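Local coordinates for DNA-binding protein (PDB 3IRB) that is of unknown function but binds a zinc ion in a zinc-ribbon domain joined to an OB fold, and may bind acyl-CoA, at residues N43-S48 / V75-D80; I56-R61 / G115-Y120; A82-Y87 / A106-P111. One frame throughout, in Å; residues are numbered along the deposited sequence. Where two conformers were deposited one is given.

Overall arrangement
Three contacts follow the sheet of this chain from the zinc ribbon into the OB fold. Contact 1 pairs strand 46-49 with the end of strand 69-76, and the side chain of Val75 there lies about 13 Å from the zinc ion. Contact 2, its centre about 10 Å from that of contact 1, passes from strand 56-58 to strand 114-123; a probable hydrogen bond ties the two, Ser48 O lying 2.8 Å from Phe57 N. Contact 3 belongs to the hairpin of strands 83-92 and 98-109, nested in the loop that contact 2 closes. Its second strand adjoins that of contact 2, with Leu117 N 2.8 Å from Ile108 O, and Phe110 reaches Ile77 of contact 1.

Contact 1 of 3, residues N43-S48 / V75-D80; sequences NKIIGS and VEINKD
Ile46 and Gly47 pair with Glu76 and Val75 in an antiparallel strand contact where the zinc ribbon passes into the OB fold. Backbone bonds set the register. Gly47 and Val75 form the hydrogen-bonded pair: Gly47 N gives to Val75 O and Val75 N returns to Gly47 O. Beyond the non-hydrogen-bonded pair Ile46-Glu76, Ile77 N reaches Ile45 O at 2.8 Å in a nearly straight bond. The CA-H of Ile46 also faces Val75 O.

Apolar contacts fill one side. Ile45 turns CG2 against Ile77 CB at 4.0 Å, and these branches sit beside Val58 of the neighbouring strand. With CG1 anti to its carbonyl carbon (chi1 -74°) and the chain extended to CD1, Ile77 lays that methyl against Gly47, 3.7 Å from Gly47 N, which appears to leave little room for a side chain at Gly47.

Charged chains line the outer side. The extended Lys44 chain crosses that of Glu76 at about a right angle, methylene CG 3.6 Å from Glu76 OE2; the opposite charges, Lys44 NZ and Glu76 OE1, remain 4.4 Å apart, too far for a salt bridge. A water accepts from Ile45 N and donates to Glu76 OE2 and Ile77 O, so it links Ile45 to Glu76 and Ile77 across the contact.

At the far end Lys79 stretches across to the turn after helix 30-41, where Asn43, with positive phi, is the C-prime residue of a Schellman motif. Lys79 NZ meets Asn43 O at 2.9 Å, in the carbonyl plane. Shortened to an alanine here, the chain would probably leave the carbonyl of Asn43 without this donor and the helix end less tied to the loop. Just behind the amine, Lys79 CE lies 3.3 Å from Asn43 O.

Contact 2 of 3, residues I56-R61 / G115-Y120; sequences IFVPAR and GGLLCY. With SO4 (sulfate ion), chain G.
A parallel bridge between Val58, at the end of strand 56-58, and Gly115, in strand 114-123, couples the zinc ribbon to the OB fold. Val58 O takes a weak, bent hydrogen bond from Gly116 N at 3.2 Å and also faces the CA-H of Gly115. That same oxygen seems to leave little room for a side chain at Gly115, whose positive phi likewise favours glycine.

Strand 56-58 ends here: the peptide before Pro59 is cis, and the proline ring turns beside Leu117 of the OB-fold strand. The ring and the leucine chain lie antiparallel, and one leucine methyl does the touching: Leu117 CD2 is 3.9 Å from Pro59 CG and 4.1 Å from Pro59 CD. Pro59 CD also approaches Gly116 O. Tyr27 of helix 12-28 touches the same proline.

Arg61 lies apart from this buried seam. Its chain, bent at chi3 (79°), folds back over Phe57, bringing Phe57 CD1 over the centre of one guanidinium face while Arg61 CD rests above the phenyl ring toward its rim. A sulfate that is likely a crystallisation additive meets the guanidinium at its edge: Arg61 NH1 donates to O2 and O4, and Arg61 NH2 gives a 2.9 Å bond to O4.

Contact 3 of 3, residues A82-Y87 / A106-P111; sequences AYVDSY and ALIRFP. With SO4 (sulfate ion), chain F.
Ala82 CB is wedged against Ile108 and Phe110 on the buried side, 3.7 Å from Ile108 CG2 and 3.5 Å from Phe110 CE2. Farther along this face Val84 CG2 meets Ile108 CD1, and Tyr87 CB lies over Ala106. Paired backbone bonds, Tyr83 N to Arg109 O and Arg109 N to Tyr83 O, fix the register. It then slips by one: Asp85 N gives to Leu107 O but Leu107 N to Ser86 O, consistent with a classic beta bulge at Asp85 and Ser86. This is the hairpin of strands 83-92 and 98-109 in the OB fold, and Val142 and Val144 of strand 141-144 close over Ile108 and Val84.

The other face, of Tyr83, Leu107 and Arg109, is more exposed and polar. Tyr83 and Arg109 run side by side, ring and guanidinium planes 39° apart, with Tyr83 OH 3.6 Å from Arg109 CB. A water joins Tyr83 OH to Phe110 O and sits over the guanidinium centre. Bent at chi3 (74°), Arg109 is anchored through NE to Gly115 O and NH2 to Ile113 O, while NH1 bonds weakly to O1 of a sulfate ion, likely a crystallisation additive. Asp85 OD2 lies 2.6 Å from that same sulfate O1.

Contact 1 of 3, residues N43-S48 / V75-D80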
loop_
_atom_site.group_PDB
_atom_site.type_symbol
_atom_site.label_atom_id
_atom_site.label_comp_id
_atom_site.label_asym_id
_atom_site.label_seq_id
_atom_site.Cartn_x
_atom_site.Cartn_y
_atom_site.Cartn_z
ATOM N N ASN A 43 -9.440 -9.561 -3.643
ATOM C CA ASN A 43 -8.107 -9.532 -4.266
ATOM C C ASN A 43 -7.964 -8.473 -5.367
ATOM O O ASN A 43 -7.377 -8.729 -6.407
ATOM C CB ASN A 43 -7.724 -10.922 -4.790
ATOM C CG ASN A 43 -7.681 -11.967 -3.693
ATOM O OD1 ASN A 43 -7.745 -11.652 -2.504
ATOM N ND2 ASN A 43 -7.576 -13.216 -4.089
ATOM N N LYS A 44 -8.516 -7.285 -5.132
ATOM C CA LYS A 44 -8.349 -6.173 -6.057
ATOM C C LYS A 44 -7.807 -4.975 -5.347
ATOM O O LYS A 44 -8.025 -4.810 -4.141
ATOM C CB LYS A 44 -9.685 -5.802 -6.688
ATOM C CG LYS A 44 -10.318 -6.954 -7.482
ATOM C CD LYS A 44 -11.685 -6.552 -8.024
ATOM C CE LYS A 44 -12.296 -7.670 -8.868
ATOM N NZ LYS A 44 -13.694 -7.334 -9.271
ATOM N N ILE A 45 -7.113 -4.135 -6.106
ATOM C CA ILE A 45 -6.630 -2.840 -5.642
ATOM C C ILE A 45 -7.519 -1.806 -6.330
ATOM O O ILE A 45 -7.475 -1.656 -7.576
ATOM C CB ILE A 45 -5.168 -2.604 -6.052
ATOM C CG1 ILE A 45 -4.259 -3.699 -5.455
ATOM C CG2 ILE A 45 -4.744 -1.227 -5.657
ATOM C CD1 ILE A 45 -4.331 -3.803 -3.954
ATOM N N ILE A 46 -8.294 -1.085 -5.523
ATOM C CA ILE A 46 -9.286 -0.125 -6.030
ATOM C C ILE A 46 -8.849 1.300 -5.750
ATOM O O ILE A 46 -8.548 1.687 -4.611
ATOM C CB ILE A 46 -10.669 -0.317 -5.404
ATOM C CG1 ILE A 46 -11.199 -1.726 -5.648
ATOM C CG2 ILE A 46 -11.633 0.750 -5.946
ATOM C CD1 ILE A 46 -11.421 -2.052 -7.103
ATOM N N GLY A 47 -8.774 2.088 -6.806
ATOM C CA GLY A 47 -8.430 3.487 -6.683
ATOM C C GLY A 47 -9.635 4.306 -7.064
ATOM O O GLY A 47 -10.689 3.750 -7.416
ATOM N N SER A 48 -9.496 5.622 -6.948
ATOM C CA SER A 48 -10.537 6.516 -7.434
ATOM C C SER A 48 -9.933 7.504 -8.416
ATOM O O SER A 48 -8.725 7.813 -8.354
ATOM C CB SER A 48 -11.204 7.216 -6.269
ATOM O OG SER A 48 -10.299 8.056 -5.635
ATOM N N VAL A 75 -11.919 2.887 -9.878
ATOM C CA VAL A 75 -11.260 2.150 -10.958
ATOM C C VAL A 75 -10.400 1.035 -10.383
ATOM O O VAL A 75 -9.803 1.197 -9.324
ATOM C CB VAL A 75 -10.401 3.070 -11.862
ATOM C CG1 VAL A 75 -11.263 4.158 -12.511
ATOM C CG2 VAL A 75 -9.312 3.693 -11.089
ATOM N N GLU A 76 -10.365 -0.105 -11.077
ATOM C CA GLU A 76 -9.513 -1.204 -10.665
ATOM C C GLU A 76 -8.105 -0.945 -11.200
ATOM O O GLU A 76 -7.914 -0.760 -12.401
ATOM C CB GLU A 76 -10.035 -2.560 -11.176
ATOM C CG GLU A 76 -9.172 -3.719 -10.624
ATOM C CD GLU A 76 -9.619 -5.117 -11.029
ATOM O OE1 GLU A 76 -10.690 -5.270 -11.665
ATOM O OE2 GLU A 76 -8.866 -6.063 -10.674
ATOM N N ILE A 77 -7.131 -0.965 -10.302
ATOM C CA ILE A 77 -5.748 -0.746 -10.652
ATOM C C ILE A 77 -5.136 -2.074 -11.119
ATOM O O ILE A 77 -5.460 -3.124 -10.599
ATOM C CB ILE A 77 -5.067 -0.078 -9.447
ATOM C CG1 ILE A 77 -5.565 1.380 -9.408
ATOM C CG2 ILE A 77 -3.538 -0.079 -9.529
ATOM C CD1 ILE A 77 -5.298 2.019 -8.175
ATOM N N ASN A 78 -4.288 -2.030 -12.134
ATOM C CA ASN A 78 -3.577 -3.224 -12.588
ATOM C C ASN A 78 -2.548 -3.666 -11.558
ATOM O O ASN A 78 -1.441 -3.097 -11.457
ATOM C CB ASN A 78 -2.889 -2.978 -13.932
ATOM C CG ASN A 78 -2.316 -4.249 -14.544
ATOM O OD1 ASN A 78 -2.086 -5.249 -13.862
ATOM N ND2 ASN A 78 -2.076 -4.212 -15.854
ATOM N N LYS A 79 -2.887 -4.728 -10.841
ATOM C CA LYS A 79 -2.034 -5.188 -9.753
ATOM C C LYS A 79 -0.696 -5.719 -10.270
ATOM O O LYS A 79 0.331 -5.595 -9.592
ATOM C CB LYS A 79 -2.759 -6.190 -8.823
ATOM C CG LYS A 79 -3.863 -7.006 -9.410
ATOM C CD LYS A 79 -4.438 -7.962 -8.373
ATOM C CE LYS A 79 -5.359 -8.959 -9.003
ATOM N NZ LYS A 79 -5.509 -10.152 -8.142
ATOM N N ASP A 80 -0.688 -6.233 -11.498
ATOM C CA ASP A 80 0.524 -6.721 -12.096
ATOM C C ASP A 80 1.575 -5.645 -12.370
ATOM O O ASP A 80 2.678 -5.978 -12.775
ATOM C CB ASP A 80 0.216 -7.449 -13.415
ATOM C CG ASP A 80 -0.698 -8.660 -13.238
ATOM O OD1 ASP A 80 -0.839 -9.190 -12.108
ATOM O OD2 ASP A 80 -1.276 -9.093 -14.264
HETATM O O HOH W 1 -6.776 -4.797 -8.963
#

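Contact 2 of 3, residues I56-R61 / G115-Y120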
loop_
_atom_site.group_PDB
_atom_site.type_symbol
_atom_site.label_atom_id
_atom_site.label_comp_id
_atom_site.label_asym_id
_atom_site.label_seq_id
_atom_site.Cartn_x
_atom_site.Cartn_y
_atom_site.Cartn_z
ATOM N N ILE A 56 -5.584 9.444 -10.671
ATOM C CA ILE A 56 -6.056 8.235 -10.041
ATOM C C ILE A 56 -5.305 8.072 -8.722
ATOM O O ILE A 56 -4.105 8.189 -8.714
ATOM C CB ILE A 56 -5.829 7.014 -10.948
ATOM C CG1 ILE A 56 -6.639 7.147 -12.247
ATOM C CG2 ILE A 56 -6.261 5.759 -10.241
ATOM C CD1 ILE A 56 -6.306 6.060 -13.306
ATOM N N PHE A 57 -6.043 7.869 -7.621
ATOM C CA PHE A 57 -5.468 7.814 -6.288
ATOM C C PHE A 57 -5.593 6.413 -5.744
ATOM O O PHE A 57 -6.637 5.777 -5.884
ATOM C CB PHE A 57 -6.181 8.742 -5.305
ATOM C CG PHE A 57 -6.159 10.183 -5.709
ATOM C CD1 PHE A 57 -5.094 10.999 -5.337
ATOM C CD2 PHE A 57 -7.171 10.706 -6.503
ATOM C CE1 PHE A 57 -5.042 12.317 -5.694
ATOM C CE2 PHE A 57 -7.127 12.040 -6.877
ATOM C CZ PHE A 57 -6.059 12.857 -6.469
ATOM N N VAL A 58 -4.542 5.953 -5.074
ATOM C CA VAL A 58 -4.598 4.700 -4.331
ATOM C C VAL A 58 -4.011 4.975 -2.934
ATOM O O VAL A 58 -3.009 5.670 -2.825
ATOM C CB VAL A 58 -3.844 3.569 -5.069
ATOM C CG1 VAL A 58 -2.310 3.802 -5.077
ATOM C CG2 VAL A 58 -4.235 2.196 -4.492
ATOM N N PRO A 59 -4.682 4.500 -1.859
ATOM C CA PRO A 59 -6.024 3.909 -1.821
ATOM C C PRO A 59 -7.064 4.917 -2.318
ATOM O O PRO A 59 -6.784 6.125 -2.384
ATOM C CB PRO A 59 -6.254 3.593 -0.337
ATOM C CG PRO A 59 -4.836 3.470 0.231
ATOM C CD PRO A 59 -4.024 4.468 -0.542
ATOM N N ALA A 60 -8.197 4.408 -2.767
ATOM C CA ALA A 60 -9.277 5.253 -3.267
ATOM C C ALA A 60 -9.590 6.389 -2.292
ATOM O O ALA A 60 -9.585 6.212 -1.070
ATOM C CB ALA A 60 -10.503 4.436 -3.506
ATOM N N ARG A 61 -9.896 7.560 -2.821
ATOM C CA ARG A 61 -10.296 8.647 -1.969
ATOM C C ARG A 61 -11.490 9.386 -2.529
ATOM O O ARG A 61 -11.771 9.313 -3.711
ATOM C CB ARG A 61 -9.111 9.568 -1.670
ATOM C CG ARG A 61 -8.554 10.311 -2.809
ATOM C CD ARG A 61 -7.464 11.285 -2.317
ATOM N NE ARG A 61 -6.173 10.672 -2.051
ATOM C CZ ARG A 61 -5.038 11.362 -1.902
ATOM N NH1 ARG A 61 -5.031 12.693 -2.005
ATOM N NH2 ARG A 61 -3.898 10.730 -1.678
ATOM N N GLY A 115 -0.190 8.320 -4.968
ATOM C CA GLY A 115 -0.173 7.597 -3.698
ATOM C C GLY A 115 0.528 6.273 -3.902
ATOM O O GLY A 115 1.337 6.104 -4.794
ATOM N N GLY A 116 0.165 5.312 -3.089
ATOM C CA GLY A 116 0.873 4.055 -3.033
ATOM C C GLY A 116 0.428 3.312 -1.807
ATOM O O GLY A 116 -0.456 3.771 -1.102
ATOM N N LEU A 117 1.053 2.168 -1.559
ATOM C CA LEU A 117 0.675 1.312 -0.481
ATOM C C LEU A 117 1.919 1.021 0.342
ATOM O O LEU A 117 2.923 0.556 -0.214
ATOM C CB LEU A 117 0.092 0.022 -1.056
ATOM C CG LEU A 117 -1.226 0.223 -1.789
ATOM C CD1 LEU A 117 -1.648 -1.093 -2.422
ATOM C CD2 LEU A 117 -2.279 0.768 -0.878
ATOM N N LEU A 118 1.851 1.305 1.643
ATOM C CA LEU A 118 2.905 0.917 2.588
ATOM C C LEU A 118 2.715 -0.555 2.919
ATOM O O LEU A 118 1.692 -0.924 3.492
ATOM C CB LEU A 118 2.831 1.794 3.836
ATOM C CG LEU A 118 3.994 1.791 4.816
ATOM C CD1 LEU A 118 5.307 2.204 4.134
ATOM C CD2 LEU A 118 3.640 2.721 5.981
ATOM N N CYS A 119 3.696 -1.371 2.545
ATOM C CA CYS A 119 3.591 -2.809 2.565
ATOM C C CYS A 119 4.796 -3.440 3.205
ATOM O O CYS A 119 5.877 -2.849 3.273
ATOM C CB CYS A 119 3.524 -3.353 1.115
ATOM S SG CYS A 119 2.158 -2.802 0.111
ATOM N N TYR A 120 4.607 -4.680 3.652
ATOM C CA TYR A 120 5.704 -5.588 3.900
ATOM C C TYR A 120 6.156 -6.228 2.598
ATOM O O TYR A 120 5.323 -6.642 1.784
ATOM C CB TYR A 120 5.236 -6.722 4.798
ATOM C CG TYR A 120 4.862 -6.305 6.180
ATOM C CD1 TYR A 120 5.817 -5.763 7.046
ATOM C CD2 TYR A 120 3.573 -6.491 6.639
ATOM C CE1 TYR A 120 5.468 -5.413 8.348
ATOM C CE2 TYR A 120 3.222 -6.159 7.915
ATOM C CZ TYR A 120 4.158 -5.620 8.766
ATOM O OH TYR A 120 3.757 -5.325 10.037
HETATM S S SO4 G . -1.818 14.339 -1.283
HETATM O O1 SO4 G . -1.027 14.869 -2.387
HETATM O O2 SO4 G . -3.109 15.041 -1.249
HETATM O O3 SO4 G . -1.100 14.498 -0.033
HETATM O O4 SO4 G . -1.993 12.913 -1.484
#

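Contact 3 of 3, residues A82-Y87 / A106-P111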
loop_
_atom_site.group_PDB
_atom_site.type_symbol
_atom_site.label_atom_id
_atom_site.label_comp_id
_atom_site.label_asym_id
_atom_site.label_seq_id
_atom_site.Cartn_x
_atom_site.Cartn_y
_atom_site.Cartn_z
ATOM N N ALA A 82 2.609 -3.299 -10.046
ATOM C CA ALA A 82 3.175 -2.804 -8.781
ATOM C C ALA A 82 4.699 -2.825 -8.810
ATOM O O ALA A 82 5.307 -3.815 -9.253
ATOM C CB ALA A 82 2.694 -3.629 -7.576
ATOM N N TYR A 83 5.309 -1.759 -8.296
ATOM C CA TYR A 83 6.769 -1.706 -8.162
ATOM C C TYR A 83 7.204 -1.089 -6.858
ATOM O O TYR A 83 6.448 -0.362 -6.184
ATOM C CB TYR A 83 7.410 -0.981 -9.345
ATOM C CG TYR A 83 7.113 0.486 -9.357
ATOM C CD1 TYR A 83 5.967 0.969 -9.941
ATOM C CD2 TYR A 83 7.989 1.373 -8.778
ATOM C CE1 TYR A 83 5.699 2.321 -9.976
ATOM C CE2 TYR A 83 7.733 2.730 -8.781
ATOM C CZ TYR A 83 6.590 3.189 -9.381
ATOM O OH TYR A 83 6.352 4.505 -9.366
ATOM N N VAL A 84 8.425 -1.427 -6.474
ATOM C CA VAL A 84 9.008 -0.942 -5.258
ATOM C C VAL A 84 9.542 0.472 -5.543
ATOM O O VAL A 84 10.441 0.668 -6.371
ATOM C CB VAL A 84 10.155 -1.852 -4.756
ATOM C CG1 VAL A 84 10.809 -1.241 -3.501
ATOM C CG2 VAL A 84 9.653 -3.263 -4.505
ATOM N N ASP A 85 9.014 1.446 -4.819
ATOM C CA ASP A 85 9.439 2.843 -4.986
ATOM C C ASP A 85 10.602 3.227 -4.075
ATOM O O ASP A 85 11.486 4.007 -4.449
ATOM C CB ASP A 85 8.235 3.754 -4.771
ATOM C CG ASP A 85 8.516 5.190 -5.152
ATOM O OD1 ASP A 85 9.050 5.410 -6.257
ATOM O OD2 ASP A 85 8.215 6.065 -4.324
ATOM N N SER A 86 10.587 2.674 -2.878
ATOM C CA SER A 86 11.574 2.961 -1.811
ATOM C C SER A 86 11.277 2.007 -0.680
ATOM O O SER A 86 10.187 1.407 -0.611
ATOM C CB SER A 86 11.487 4.407 -1.319
ATOM O OG SER A 86 10.169 4.691 -0.935
ATOM N N TYR A 87 12.256 1.812 0.186
ATOM C CA TYR A 87 12.090 0.871 1.300
ATOM C C TYR A 87 13.195 1.047 2.303
ATOM O O TYR A 87 14.239 1.668 1.996
ATOM C CB TYR A 87 12.130 -0.578 0.824
ATOM C CG TYR A 87 13.426 -1.008 0.189
ATOM C CD1 TYR A 87 13.646 -0.795 -1.147
ATOM C CD2 TYR A 87 14.451 -1.624 0.944
ATOM C CE1 TYR A 87 14.830 -1.181 -1.748
ATOM C CE2 TYR A 87 15.639 -2.015 0.342
ATOM C CZ TYR A 87 15.810 -1.794 -1.011
ATOM O OH TYR A 87 16.976 -2.143 -1.645
ATOM N N ALA A 106 8.171 -1.310 2.568
ATOM C CA ALA A 106 8.273 -0.702 1.228
ATOM C C ALA A 106 7.107 0.196 0.914
ATOM O O ALA A 106 5.987 -0.070 1.346
ATOM C CB ALA A 106 8.384 -1.797 0.142
ATOM N N LEU A 107 7.365 1.254 0.147
ATOM C CA LEU A 107 6.301 1.979 -0.548
ATOM C C LEU A 107 6.132 1.379 -1.916
ATOM O O LEU A 107 7.056 1.385 -2.741
ATOM C CB LEU A 107 6.641 3.443 -0.693
ATOM C CG LEU A 107 5.544 4.270 -1.354
ATOM C CD1 LEU A 107 4.241 4.160 -0.589
ATOM C CD2 LEU A 107 6.048 5.723 -1.465
ATOM N N ILE A 108 4.986 0.796 -2.155
ATOM C CA ILE A 108 4.722 0.123 -3.402
ATOM C C ILE A 108 3.835 1.073 -4.208
ATOM O O ILE A 108 2.851 1.601 -3.682
ATOM C CB ILE A 108 3.975 -1.189 -3.194
ATOM C CG1 ILE A 108 4.811 -2.170 -2.366
ATOM C CG2 ILE A 108 3.521 -1.776 -4.531
ATOM C CD1 ILE A 108 6.143 -2.531 -2.950
ATOM N N ARG A 109 4.205 1.299 -5.456
ATOM C CA ARG A 109 3.440 2.204 -6.325
ATOM C C ARG A 109 3.050 1.539 -7.622
ATOM O O ARG A 109 3.477 0.435 -7.929
ATOM C CB ARG A 109 4.239 3.461 -6.631
ATOM C CG ARG A 109 4.510 4.338 -5.382
ATOM C CD ARG A 109 5.053 5.689 -5.756
ATOM N NE ARG A 109 3.986 6.516 -6.302
ATOM C CZ ARG A 109 4.150 7.695 -6.884
ATOM N NH1 ARG A 109 5.364 8.230 -7.015
ATOM N NH2 ARG A 109 3.088 8.342 -7.348
ATOM N N PHE A 110 2.253 2.259 -8.401
ATOM C CA PHE A 110 1.799 1.790 -9.702
ATOM C C PHE A 110 2.016 2.943 -10.668
ATOM O O PHE A 110 1.729 4.087 -10.314
ATOM C CB PHE A 110 0.308 1.431 -9.651
ATOM C CG PHE A 110 -0.028 0.428 -8.595
ATOM C CD1 PHE A 110 -0.286 0.826 -7.316
ATOM C CD2 PHE A 110 -0.061 -0.927 -8.890
ATOM C CE1 PHE A 110 -0.560 -0.097 -6.327
ATOM C CE2 PHE A 110 -0.346 -1.857 -7.910
ATOM C CZ PHE A 110 -0.583 -1.436 -6.621
ATOM N N PRO A 111 2.493 2.654 -11.884
ATOM C CA PRO A 111 2.763 3.717 -12.865
ATOM C C PRO A 111 1.540 4.627 -13.095
ATOM O O PRO A 111 0.436 4.132 -13.282
ATOM C CB PRO A 111 3.093 2.963 -14.153
ATOM C CG PRO A 111 3.163 1.529 -13.808
ATOM C CD PRO A 111 2.718 1.305 -12.419
HETATM S S SO4 F . 7.198 9.251 -4.138
HETATM O O1 SO4 F . 7.515 8.382 -5.276
HETATM O O2 SO4 F . 7.765 8.692 -2.910
HETATM O O3 SO4 F . 5.732 9.323 -4.008
HETATM O O4 SO4 F . 7.791 10.566 -4.421
HETATM O O HOH W 2 3.772 5.757 -9.628
#